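Local coordinates for protein Non-reducing end alpha-L-arabinofuranosidase BoGH43B (Bacteroides ovatus, PDB 5JOZ) that hydrolyses terminal non-reducing alpha-L-arabinofuranoside residues from xyloglucan side branches, converting S units to X units during xyloglucan breakdown, at residues G67-T72 with T353-P358; I90-G95 with Q100-V105; L223-C228 with Q234-A239. All blocks are in the same frame, centred on the assembly; numbering follows the deposited sequence.

Interaction 1: residues G67-T72 with T353-P358; sequences GCNAST and TTNDSP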
loop_
_atom_site.group_PDB
_atom_site.type_symbol
_atom_site.label_atom_id
_atom_site.label_comp_id
_atom_site.label_asym_id
_atom_site.label_seq_id
_atom_site.Cartn_x
_atom_site.Cartn_y
_atom_site.Cartn_z
ATOM N N GLY A 67 9.874 -16.149 0.423
ATOM C CA GLY A 67 11.251 -15.813 0.777
ATOM C C GLY A 67 11.554 -14.323 0.855
ATOM O O GLY A 67 12.600 -13.952 1.374
ATOM N N CYS A 68 10.654 -13.460 0.372
ATOM C CA CYS A 68 10.915 -12.009 0.363
ATOM C C CYS A 68 10.894 -11.443 1.787
ATOM O O CYS A 68 10.152 -11.921 2.654
ATOM C CB CYS A 68 9.922 -11.253 -0.549
ATOM S SG CYS A 68 8.355 -10.756 0.217
ATOM N N ASN A 69 11.731 -10.440 2.016
ATOM C CA ASN A 69 11.765 -9.741 3.297
ATOM C C ASN A 69 10.485 -8.951 3.491
ATOM O O ASN A 69 9.885 -8.456 2.522
ATOM C CB ASN A 69 12.977 -8.790 3.399
ATOM C CG ASN A 69 14.290 -9.511 3.725
ATOM O OD1 ASN A 69 14.305 -10.658 4.174
ATOM N ND2 ASN A 69 15.405 -8.814 3.517
ATOM N N ALA A 70 10.062 -8.858 4.749
ATOM C CA ALA A 70 8.949 -7.999 5.121
ATOM C C ALA A 70 9.413 -6.561 4.983
ATOM O O ALA A 70 10.529 -6.227 5.400
ATOM C CB ALA A 70 8.516 -8.268 6.549
ATOM N N SER A 71 8.589 -5.738 4.335
ATOM C CA SER A 71 8.741 -4.285 4.333
ATOM C C SER A 71 9.724 -3.760 3.283
ATOM O O SER A 71 9.547 -2.643 2.814
ATOM C CB SER A 71 9.126 -3.760 5.725
ATOM O OG SER A 71 8.710 -2.421 5.883
ATOM N N THR A 72 10.762 -4.538 2.952
ATOM C CA THR A 72 11.740 -4.191 1.909
ATOM C C THR A 72 11.780 -5.186 0.738
ATOM O O THR A 72 12.561 -5.000 -0.188
ATOM C CB THR A 72 13.158 -4.071 2.518
ATOM O OG1 THR A 72 13.463 -5.263 3.251
ATOM C CG2 THR A 72 13.252 -2.869 3.458
ATOM N N THR A 353 8.102 -15.433 11.976
ATOM C CA THR A 353 9.558 -15.627 12.031
ATOM C C THR A 353 10.190 -16.245 10.773
ATOM O O THR A 353 11.414 -16.233 10.647
ATOM C CB THR A 353 9.940 -16.509 13.246
ATOM O OG1 THR A 353 9.148 -16.135 14.379
ATOM C CG2 THR A 353 11.427 -16.379 13.606
ATOM N N THR A 354 9.383 -16.801 9.868
ATOM C CA THR A 354 9.869 -17.201 8.538
ATOM C C THR A 354 9.371 -16.252 7.459
ATOM O O THR A 354 8.480 -15.442 7.687
ATOM C CB THR A 354 9.426 -18.631 8.160
ATOM O OG1 THR A 354 7.990 -18.710 8.139
ATOM C CG2 THR A 354 10.000 -19.649 9.146
ATOM N N ASN A 355 9.953 -16.390 6.275
ATOM C CA ASN A 355 9.512 -15.674 5.086
ATOM C C ASN A 355 8.686 -16.596 4.161
ATOM O O ASN A 355 9.094 -16.915 3.046
ATOM C CB ASN A 355 10.727 -15.087 4.338
ATOM C CG ASN A 355 11.409 -13.954 5.095
ATOM O OD1 ASN A 355 11.012 -13.584 6.202
ATOM N ND2 ASN A 355 12.444 -13.388 4.485
ATOM N N ASP A 356 7.540 -17.056 4.646
ATOM C CA ASP A 356 6.476 -17.540 3.754
ATOM C C ASP A 356 5.147 -16.983 4.276
ATOM O O ASP A 356 5.133 -15.830 4.695
ATOM C CB ASP A 356 6.532 -19.067 3.507
ATOM C CG ASP A 356 6.403 -19.882 4.761
ATOM O OD1 ASP A 356 6.663 -19.345 5.865
ATOM O OD2 ASP A 356 6.054 -21.075 4.622
ATOM N N SER A 357 4.051 -17.741 4.242
ATOM C CA SER A 357 2.725 -17.169 4.463
ATOM C C SER A 357 2.041 -17.733 5.708
ATOM O O SER A 357 1.442 -18.820 5.653
ATOM C CB SER A 357 1.856 -17.384 3.230
ATOM O OG SER A 357 0.662 -16.633 3.318
ATOM N N PRO A 358 2.101 -16.985 6.836
ATOM C CA PRO A 358 1.336 -17.367 8.016
ATOM C C PRO A 358 -0.167 -17.168 7.814
ATOM O O PRO A 358 -0.574 -16.378 6.967
ATOM C CB PRO A 358 1.862 -16.423 9.101
ATOM C CG PRO A 358 2.428 -15.259 8.385
ATOM C CD PRO A 358 2.744 -15.665 6.989
HETATM O O HOH W 1 11.058 -10.678 6.679
#
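Asn355 reaches across to Gly67 through both its backbone and its side chain, and hydrogen bonds carry nearly the whole contact. On the backbone, Gly67 N donates to Asn355 O at 2.8 Å, somewhat bent at 142°. From the side chain, Asn355 ND2 returns a bond to Gly67 O at 3.2 Å, coming in above the carbonyl plane. CG of Asn355 lies anti to its own carbonyl carbon (chi1 -69°), which extends the amide over the Gly67-Cys68 backbone. A weak third bond joins Asn355 ND2 to Asn69 OD1 at 3.3 Å, the two amide planes standing 82° apart. Water extends the grip: one molecule accepts from Ala70 N and donates to Asn355 OD1 at 2.9 Å, so both ends of the Asn355 amide are engaged. Van der Waals contact is slight, with Asn355 CB 3.6 Å from Cys68 O. Gly67 has a positive phi at which a side chain would strike the preceding carbonyl. Arg327 adds a tie of its own, bonding Cys68 O and Asp356 O. The pairing is a loop-to-loop interdomain contact, between the five-bladed beta-propeller catalytic domain of GH43 and the C-terminal concanavalin A-like beta-sandwich.

Interaction 2: residues I90-G95 with Q100-V105; sequences IGTNYG and QGVFYV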
loop_
_atom_site.group_PDB
_atom_site.type_symbol
_atom_site.label_atom_id
_atom_site.label_comp_id
_atom_site.label_asym_id
_atom_site.label_seq_id
_atom_site.Cartn_x
_atom_site.Cartn_y
_atom_site.Cartn_z
ATOM N N ILE A 90 3.342 -1.881 -14.949
ATOM C CA ILE A 90 4.741 -2.284 -14.863
ATOM C C ILE A 90 5.212 -2.009 -13.436
ATOM O O ILE A 90 4.822 -1.012 -12.838
ATOM C CB ILE A 90 5.611 -1.542 -15.932
ATOM C CG1 ILE A 90 6.942 -2.257 -16.166
ATOM C CG2 ILE A 90 5.897 -0.096 -15.555
ATOM C CD1 ILE A 90 7.743 -1.705 -17.322
ATOM N N GLY A 91 6.017 -2.909 -12.884
ATOM C CA GLY A 91 6.633 -2.693 -11.576
ATOM C C GLY A 91 7.860 -3.547 -11.405
ATOM O O GLY A 91 8.336 -4.159 -12.369
ATOM N N THR A 92 8.382 -3.586 -10.188
ATOM C CA THR A 92 9.514 -4.459 -9.851
ATOM C C THR A 92 9.202 -5.329 -8.624
ATOM O O THR A 92 8.673 -4.837 -7.634
ATOM C CB THR A 92 10.766 -3.631 -9.544
ATOM O OG1 THR A 92 10.790 -2.471 -10.375
ATOM C CG2 THR A 92 12.029 -4.450 -9.781
ATOM N N ASN A 93 9.549 -6.611 -8.701
ATOM C CA ASN A 93 9.454 -7.560 -7.581
ATOM C C ASN A 93 10.879 -7.877 -7.096
ATOM O O ASN A 93 11.687 -8.408 -7.857
ATOM C CB ASN A 93 8.727 -8.820 -8.073
ATOM C CG ASN A 93 8.576 -9.897 -7.002
ATOM O OD1 ASN A 93 9.523 -10.248 -6.288
ATOM N ND2 ASN A 93 7.376 -10.458 -6.918
ATOM N N TYR A 94 11.190 -7.540 -5.847
ATOM C CA TYR A 94 12.491 -7.869 -5.243
ATOM C C TYR A 94 12.332 -8.922 -4.164
ATOM O O TYR A 94 11.625 -8.692 -3.181
ATOM C CB TYR A 94 13.147 -6.638 -4.607
ATOM C CG TYR A 94 13.614 -5.571 -5.581
ATOM C CD1 TYR A 94 14.844 -5.673 -6.233
ATOM C CD2 TYR A 94 12.831 -4.442 -5.829
ATOM C CE1 TYR A 94 15.269 -4.689 -7.117
ATOM C CE2 TYR A 94 13.251 -3.453 -6.708
ATOM C CZ TYR A 94 14.468 -3.578 -7.351
ATOM O OH TYR A 94 14.869 -2.587 -8.222
ATOM N N GLY A 95 12.990 -10.067 -4.348
ATOM C CA GLY A 95 13.201 -11.035 -3.271
ATOM C C GLY A 95 12.333 -12.278 -3.277
ATOM O O GLY A 95 12.634 -13.236 -2.566
ATOM N N GLN A 100 12.142 -12.415 -11.688
ATOM C CA GLN A 100 13.177 -11.920 -12.596
ATOM C C GLN A 100 13.241 -10.374 -12.607
ATOM O O GLN A 100 13.805 -9.792 -13.518
ATOM C CB GLN A 100 12.914 -12.469 -14.008
ATOM C CG GLN A 100 12.705 -13.991 -14.076
ATOM C CD GLN A 100 12.249 -14.504 -15.443
ATOM O OE1 GLN A 100 11.359 -15.353 -15.533
ATOM N NE2 GLN A 100 12.853 -13.992 -16.514
ATOM N N GLY A 101 12.671 -9.712 -11.598
ATOM C CA GLY A 101 12.828 -8.260 -11.419
ATOM C C GLY A 101 11.671 -7.485 -12.021
ATOM O O GLY A 101 10.535 -7.604 -11.560
ATOM N N VAL A 102 11.950 -6.698 -13.061
ATOM C CA VAL A 102 10.939 -5.838 -13.652
ATOM C C VAL A 102 9.996 -6.654 -14.510
ATOM O O VAL A 102 10.438 -7.472 -15.294
ATOM C CB VAL A 102 11.588 -4.689 -14.448
ATOM C CG1 VAL A 102 10.551 -3.872 -15.206
ATOM C CG2 VAL A 102 12.374 -3.791 -13.498
ATOM N N PHE A 103 8.696 -6.415 -14.355
ATOM C CA PHE A 103 7.653 -7.117 -15.116
ATOM C C PHE A 103 6.531 -6.149 -15.463
ATOM O O PHE A 103 6.391 -5.119 -14.821
ATOM C CB PHE A 103 7.047 -8.259 -14.283
ATOM C CG PHE A 103 6.252 -7.766 -13.112
ATOM C CD1 PHE A 103 6.892 -7.446 -11.935
ATOM C CD2 PHE A 103 4.883 -7.529 -13.222
ATOM C CE1 PHE A 103 6.190 -6.918 -10.866
ATOM C CE2 PHE A 103 4.169 -7.008 -12.150
ATOM C CZ PHE A 103 4.831 -6.704 -10.969
ATOM N N TYR A 104 5.703 -6.508 -16.433
ATOM C CA TYR A 104 4.388 -5.905 -16.547
ATOM C C TYR A 104 3.304 -6.935 -16.782
ATOM O O TYR A 104 3.582 -8.058 -17.182
ATOM C CB TYR A 104 4.338 -4.772 -17.600
ATOM C CG TYR A 104 4.515 -5.155 -19.058
ATOM C CD1 TYR A 104 5.785 -5.249 -19.622
ATOM C CD2 TYR A 104 3.408 -5.371 -19.891
ATOM C CE1 TYR A 104 5.957 -5.581 -20.962
ATOM C CE2 TYR A 104 3.571 -5.705 -21.237
ATOM C CZ TYR A 104 4.852 -5.810 -21.765
ATOM O OH TYR A 104 5.042 -6.139 -23.092
ATOM N N VAL A 105 2.063 -6.521 -16.513
ATOM C CA VAL A 105 0.858 -7.315 -16.748
ATOM C C VAL A 105 -0.169 -6.436 -17.445
ATOM O O VAL A 105 -0.132 -5.219 -17.302
ATOM C CB VAL A 105 0.251 -7.875 -15.432
ATOM C CG1 VAL A 105 1.142 -8.957 -14.852
ATOM C CG2 VAL A 105 0.017 -6.782 -14.397
#
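Phe103 lays its ring over the Gly91 peptide, with CD1 3.6 Å from Gly91 O and Gly91 N over one face, while Asn93 N lies at the ring edge. Its chi1 of 68° sets CG between the backbone N and the carbonyl carbon, folding the ring back across the neighbouring strand, where Gly91 brings no side chain. Beneath it, Gly91 and Phe103 form an antiparallel hydrogen-bonded pair: Gly91 N to Phe103 O and Phe103 N to Gly91 O, each 3.0 Å and close to straight (163° and 165°). A third bond, Asn93 N to Gly101 O, is longer at 3.2 Å, and its donor stands above the carbonyl plane. On the face bearing Ile90, Thr92, Val102 and Tyr104, Ile90 CB meets Tyr104 CB at 3.9 Å and Val102 CG2 touches Thr92 OG1 at 3.7 Å. The same hydroxyl is hydrogen-bonded to Tyr124 O, and the Thr92 side chain lies about 6 Å from that of Asp126, inferred to modulate the catalytic acid's pKa. These are the two middle strands of a four-stranded propeller blade. Backbone bonds thus set the register, while the polar ends of Thr92, Asn93 (to Pro64 O) and Tyr104 (to Pro154 O) tie the hairpin to its surroundings.

Interaction 3: residues L223-C228 with Q234-A239; sequences LSNMNC and QAIGHA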
loop_
_atom_site.group_PDB
_atom_site.type_symbol
_atom_site.label_atom_id
_atom_site.label_comp_id
_atom_site.label_asym_id
_atom_site.label_seq_id
_atom_site.Cartn_x
_atom_site.Cartn_y
_atom_site.Cartn_z
ATOM N N LEU A 223 6.739 19.798 -6.579
ATOM C CA LEU A 223 6.009 19.717 -5.315
ATOM C C LEU A 223 6.939 19.216 -4.219
ATOM O O LEU A 223 7.780 18.357 -4.464
ATOM C CB LEU A 223 4.728 18.870 -5.427
ATOM C CG LEU A 223 4.844 17.504 -6.099
ATOM C CD1 LEU A 223 5.195 16.390 -5.127
ATOM C CD2 LEU A 223 3.529 17.169 -6.777
ATOM N N SER A 224 6.818 19.838 -3.047
ATOM C CA SER A 224 7.542 19.452 -1.843
ATOM C C SER A 224 7.028 20.223 -0.637
ATOM O O SER A 224 6.664 21.384 -0.767
ATOM C CB SER A 224 9.032 19.748 -1.965
ATOM O OG SER A 224 9.692 19.323 -0.782
ATOM N N ASN A 225 7.012 19.561 0.525
ATOM C CA ASN A 225 6.747 20.201 1.833
ATOM C C ASN A 225 8.020 20.372 2.691
ATOM O O ASN A 225 7.946 20.673 3.881
ATOM C CB ASN A 225 5.656 19.422 2.584
ATOM C CG ASN A 225 4.305 19.586 1.943
ATOM O OD1 ASN A 225 4.218 19.860 0.751
ATOM N ND2 ASN A 225 3.238 19.429 2.725
ATOM N N MET A 226 9.171 20.163 2.052
ATOM C CA MET A 226 10.505 20.547 2.539
ATOM C C MET A 226 10.598 21.897 3.285
ATOM O O MET A 226 11.165 21.959 4.372
ATOM C CB MET A 226 11.428 20.551 1.312
ATOM C CG MET A 226 12.882 20.925 1.495
ATOM S SD MET A 226 13.781 20.498 -0.014
ATOM C CE MET A 226 12.877 21.406 -1.270
ATOM N N ASN A 227 10.035 22.957 2.710
ATOM C CA ASN A 227 10.153 24.323 3.272
ATOM C C ASN A 227 9.093 24.726 4.317
ATOM O O ASN A 227 9.143 25.849 4.829
ATOM C CB ASN A 227 10.169 25.363 2.137
ATOM C CG ASN A 227 11.486 25.389 1.380
ATOM O OD1 ASN A 227 12.270 24.430 1.404
ATOM N ND2 ASN A 227 11.737 26.500 0.697
ATOM N N CYS A 228 8.140 23.839 4.621
ATOM C CA CYS A 228 7.198 24.038 5.735
ATOM C C CYS A 228 7.364 22.887 6.741
ATOM O O CYS A 228 6.695 21.860 6.613
ATOM C CB CYS A 228 5.741 24.143 5.236
ATOM S SG CYS A 228 5.201 25.802 4.734
ATOM N N GLN A 234 4.186 15.666 5.236
ATOM C CA GLN A 234 5.639 15.688 5.076
ATOM C C GLN A 234 6.078 14.567 4.099
ATOM O O GLN A 234 5.255 13.745 3.680
ATOM C CB GLN A 234 6.294 15.547 6.462
ATOM C CG GLN A 234 7.537 16.404 6.716
ATOM C CD GLN A 234 7.317 17.916 6.618
ATOM O OE1 GLN A 234 6.340 18.468 7.134
ATOM N NE2 GLN A 234 8.256 18.592 5.973
ATOM N N ALA A 235 7.357 14.569 3.718
ATOM C CA ALA A 235 7.929 13.609 2.750
ATOM C C ALA A 235 7.093 13.438 1.478
ATOM O O ALA A 235 6.890 12.322 0.989
ATOM C CB ALA A 235 8.182 12.252 3.409
ATOM N N ILE A 236 6.616 14.567 0.961
ATOM C CA ILE A 236 5.798 14.609 -0.240
ATOM C C ILE A 236 6.710 14.360 -1.458
ATOM O O ILE A 236 7.788 14.938 -1.570
ATOM C CB ILE A 236 5.039 15.956 -0.325
ATOM C CG1 ILE A 236 3.886 15.984 0.688
ATOM C CG2 ILE A 236 4.535 16.242 -1.734
ATOM C CD1 ILE A 236 2.663 15.174 0.291
ATOM N N GLY A 237 6.288 13.472 -2.344
ATOM C CA GLY A 237 7.062 13.165 -3.539
ATOM C C GLY A 237 6.527 11.951 -4.258
ATOM O O GLY A 237 5.475 11.431 -3.888
ATOM N N HIS A 238 7.258 11.508 -5.281
ATOM C CA HIS A 238 6.847 10.397 -6.152
ATOM C C HIS A 238 5.473 10.635 -6.795
ATOM O O HIS A 238 4.529 9.852 -6.628
ATOM C CB HIS A 238 6.886 9.047 -5.416
ATOM C CG HIS A 238 7.100 7.874 -6.327
ATOM N ND1 HIS A 238 8.185 7.030 -6.213
ATOM C CD2 HIS A 238 6.389 7.426 -7.389
ATOM C CE1 HIS A 238 8.120 6.101 -7.151
ATOM N NE2 HIS A 238 7.043 6.324 -7.883
ATOM N N ALA A 239 5.384 11.734 -7.530
ATOM C CA ALA A 239 4.166 12.132 -8.207
ATOM C C ALA A 239 3.989 11.488 -9.594
ATOM O O ALA A 239 4.944 10.985 -10.182
ATOM C CB ALA A 239 4.123 13.645 -8.338
HETATM O O HOH W 2 8.319 16.922 1.171
#
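Leu223 chi1 (48°) sets CG between backbone N and carbonyl carbon, toward the strand, and chi2 (89°) turns CD1 onto Ile236, whose CG2 lies anti to its backbone N (chi1 -74°); Leu223 CD1 thus comes to 3.5 Å from Ile236 CG2, tighter than usual carbon contact. The two side chains cross at about a right angle. The other Leu223 branch, CD2, rests 3.9 Å from Ala239 CB, so the leucine straddles two residues of the strand. Asn225 packs the flat of its side chain near Ile236, CG to CG1 at 3.8 Å, while its polar ends are bonded elsewhere, ND2 to Phe233 O and OD1 to Val291 N. Strand 234-243 is the first of its four-stranded blade in the beta-propeller, and the loop holding 223-228 leads into it from the preceding blade. Gly237 lies about 8 Å from the side chain of Asp16, the inferred proton acceptor, and neighbouring His238 touches Asp16 and Asp126. Water mediates the backbone link, accepting from Asn225 N at 3.0 Å and Ile236 N at 2.9 Å. Within the loop, Met226 N donates to Ser224 OG, itself also hydrogen-bonded to His200 O, in an ST turn, followed by a type I turn from Asn225 to Cys228. The amide of Gln234 sits beside Asn225 O and Cys228 O; an alanine in place of Gln234 would probably open a gap against this turn and leave these carbonyls without their amide neighbour.

How the interactions relate
Interaction 1 joins two domains through partly buried loops, whereas interactions 2 and 3 are buried contacts inside the propeller. Chemistry follows place: interaction 1 relies on an asparagine amide, one backbone bond and water; interaction 2 on direct strand pairing with apolar packing; interaction 3 on aliphatic packing, with water between its backbones. Interactions 1 and 2 are adjoining, Cys68 CB lying 3.8 Å from Gly95 C, although their centres are about 17 Å apart. Interaction 3 touches neither, its nearest atoms being about 9 Å from interaction 2 and 13 Å from interaction 1. Both propeller contacts are nested within the long chain loop that interaction 1 closes, and they follow one another in separate blades.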